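Local coordinates for envelope glycoprotein (Bourbon virus, PDB 5ZL2), which probably mediates low-pH-triggered fusion of the viral and host membranes, as a trimeric gp64-type class III fusion glycoprotein, at residues C56-S61 with S127-F132. Sequence-based numbering, arbitrary orientation.
Sequences CYNGGS and SNNNHF
At the tip of an elongated beta domain, consistent with the fusion domain of class III proteins, N58 and N129 bring residues 56-61, running on from strand 44-58, against the loop that leads into strand 134-148. N129 reaches across with CG anti to its own backbone N (chi1 -162°), which stands its amide nearly upright on the face of the Y57-N58 peptide, with OD1 above the carbonyl C of Y57. There ND2 of N129 gives a weak, bent hydrogen bond to the Y57 carbonyl O (3.1 Å). Asparagine suits the place because its amide carries an N-H donor one carbon beyond CB, so CB can pack on the CB of C56 (3.8 Å), a residue tied by disulfide to C68. N58 in turn points at the loop, its CB 3.2 Å from the carbonyl O of H131. Its OD1 accepts a weak bond from the G60 N, while ND2 bonds to the O of S61 of a second subunit. The F132 ring stands nearly square to the N58 amide, planes 79° apart, with CE1 3.3 Å from the N of G60, a glycine with no side chain to crowd it. With the N129 bond weak, packing and the intersubunit N58 bond probably help order this tip within the trimer.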
loop_
_atom_site.group_PDB
_atom_site.type_symbol
_atom_site.label_atom_id
_atom_site.label_comp_id
_atom_site.label_asym_id
_atom_site.label_seq_id
_atom_site.Cartn_x
_atom_site.Cartn_y
_atom_site.Cartn_z
ATOM N N CYS A 56 -42.382 -27.663 -15.021
ATOM C CA CYS A 56 -42.153 -29.010 -15.522
ATOM C C CYS A 56 -43.466 -29.681 -15.904
ATOM O O CYS A 56 -44.529 -29.347 -15.376
ATOM C CB CYS A 56 -41.431 -29.864 -14.470
ATOM S SG CYS A 56 -39.908 -29.136 -13.808
ATOM N N TYR A 57 -43.378 -30.641 -16.827
ATOM C CA TYR A 57 -44.518 -31.468 -17.206
ATOM C C TYR A 57 -44.071 -32.915 -17.337
ATOM O O TYR A 57 -43.060 -33.202 -17.985
ATOM C CB TYR A 57 -45.153 -30.996 -18.519
ATOM C CG TYR A 57 -46.327 -31.844 -18.963
ATOM C CD1 TYR A 57 -47.563 -31.746 -18.335
ATOM C CD2 TYR A 57 -46.199 -32.743 -20.015
ATOM C CE1 TYR A 57 -48.635 -32.520 -18.742
ATOM C CE2 TYR A 57 -47.264 -33.518 -20.429
ATOM C CZ TYR A 57 -48.477 -33.403 -19.791
ATOM O OH TYR A 57 -49.530 -34.181 -20.212
ATOM N N ASN A 58 -44.824 -33.819 -16.716
ATOM C CA ASN A 58 -44.534 -35.251 -16.710
ATOM C C ASN A 58 -45.681 -35.952 -17.425
ATOM O O ASN A 58 -46.670 -36.341 -16.800
ATOM C CB ASN A 58 -44.358 -35.769 -15.284
ATOM C CG ASN A 58 -44.115 -37.265 -15.225
ATOM O OD1 ASN A 58 -44.051 -37.943 -16.248
ATOM N ND2 ASN A 58 -43.967 -37.785 -14.013
ATOM N N GLY A 59 -45.540 -36.116 -18.736
ATOM C CA GLY A 59 -46.524 -36.835 -19.516
ATOM C C GLY A 59 -45.954 -38.106 -20.108
ATOM O O GLY A 59 -46.343 -38.519 -21.203
ATOM N N GLY A 60 -45.029 -38.731 -19.393
ATOM C CA GLY A 60 -44.412 -39.955 -19.851
ATOM C C GLY A 60 -43.304 -39.709 -20.860
ATOM O O GLY A 60 -43.226 -38.670 -21.513
ATOM N N SER A 61 -42.429 -40.709 -20.988
ATOM C CA SER A 61 -41.276 -40.589 -21.870
ATOM C C SER A 61 -41.667 -40.518 -23.339
ATOM O O SER A 61 -40.865 -40.059 -24.159
ATOM C CB SER A 61 -40.319 -41.760 -21.646
ATOM O OG SER A 61 -39.900 -41.822 -20.293
ATOM N N SER A 127 -36.675 -28.370 -7.903
ATOM C CA SER A 127 -37.499 -28.735 -9.047
ATOM C C SER A 127 -38.191 -30.061 -8.767
ATOM O O SER A 127 -37.797 -30.814 -7.875
ATOM C CB SER A 127 -36.678 -28.826 -10.339
ATOM O OG SER A 127 -37.474 -29.307 -11.403
ATOM N N ASN A 128 -39.224 -30.343 -9.559
ATOM C CA ASN A 128 -40.101 -31.483 -9.314
ATOM C C ASN A 128 -40.899 -31.780 -10.576
ATOM O O ASN A 128 -41.541 -30.880 -11.128
ATOM C CB ASN A 128 -41.042 -31.191 -8.144
ATOM C CG ASN A 128 -41.549 -32.445 -7.478
ATOM O OD1 ASN A 128 -40.827 -33.435 -7.364
ATOM N ND2 ASN A 128 -42.799 -32.414 -7.030
ATOM N N ASN A 129 -40.851 -33.030 -11.036
ATOM C CA ASN A 129 -41.613 -33.461 -12.207
ATOM C C ASN A 129 -42.203 -34.848 -11.986
ATOM O O ASN A 129 -42.171 -35.707 -12.875
ATOM C CB ASN A 129 -40.745 -33.440 -13.463
ATOM C CG ASN A 129 -41.559 -33.458 -14.729
ATOM O OD1 ASN A 129 -42.665 -32.930 -14.772
ATOM N ND2 ASN A 129 -41.022 -34.076 -15.771
ATOM N N ASN A 130 -42.757 -35.091 -10.799
ATOM C CA ASN A 130 -43.218 -36.418 -10.409
ATOM C C ASN A 130 -44.741 -36.526 -10.390
ATOM O O ASN A 130 -45.297 -37.350 -9.661
ATOM C CB ASN A 130 -42.649 -36.795 -9.045
ATOM C CG ASN A 130 -43.139 -35.883 -7.945
ATOM O OD1 ASN A 130 -43.324 -34.686 -8.157
ATOM N ND2 ASN A 130 -43.364 -36.446 -6.763
ATOM N N HIS A 131 -45.429 -35.709 -11.184
ATOM C CA HIS A 131 -46.884 -35.758 -11.292
ATOM C C HIS A 131 -47.242 -36.089 -12.733
ATOM O O HIS A 131 -47.056 -35.258 -13.631
ATOM C CB HIS A 131 -47.514 -34.438 -10.852
ATOM C CG HIS A 131 -47.398 -34.174 -9.385
ATOM N ND1 HIS A 131 -47.916 -35.025 -8.434
ATOM C CD2 HIS A 131 -46.825 -33.153 -8.705
ATOM C CE1 HIS A 131 -47.668 -34.539 -7.230
ATOM N NE2 HIS A 131 -47.008 -33.404 -7.368
ATOM N N PHE A 132 -47.765 -37.291 -12.955
ATOM C CA PHE A 132 -47.963 -37.762 -14.318
ATOM C C PHE A 132 -49.115 -37.033 -14.999
ATOM O O PHE A 132 -50.136 -36.725 -14.376
ATOM C CB PHE A 132 -48.216 -39.266 -14.347
ATOM C CG PHE A 132 -48.232 -39.835 -15.734
ATOM C CD1 PHE A 132 -47.046 -40.125 -16.391
ATOM C CD2 PHE A 132 -49.430 -40.050 -16.397
ATOM C CE1 PHE A 132 -47.057 -40.634 -17.674
ATOM C CE2 PHE A 132 -49.448 -40.560 -17.681
ATOM C CZ PHE A 132 -48.261 -40.852 -18.320
#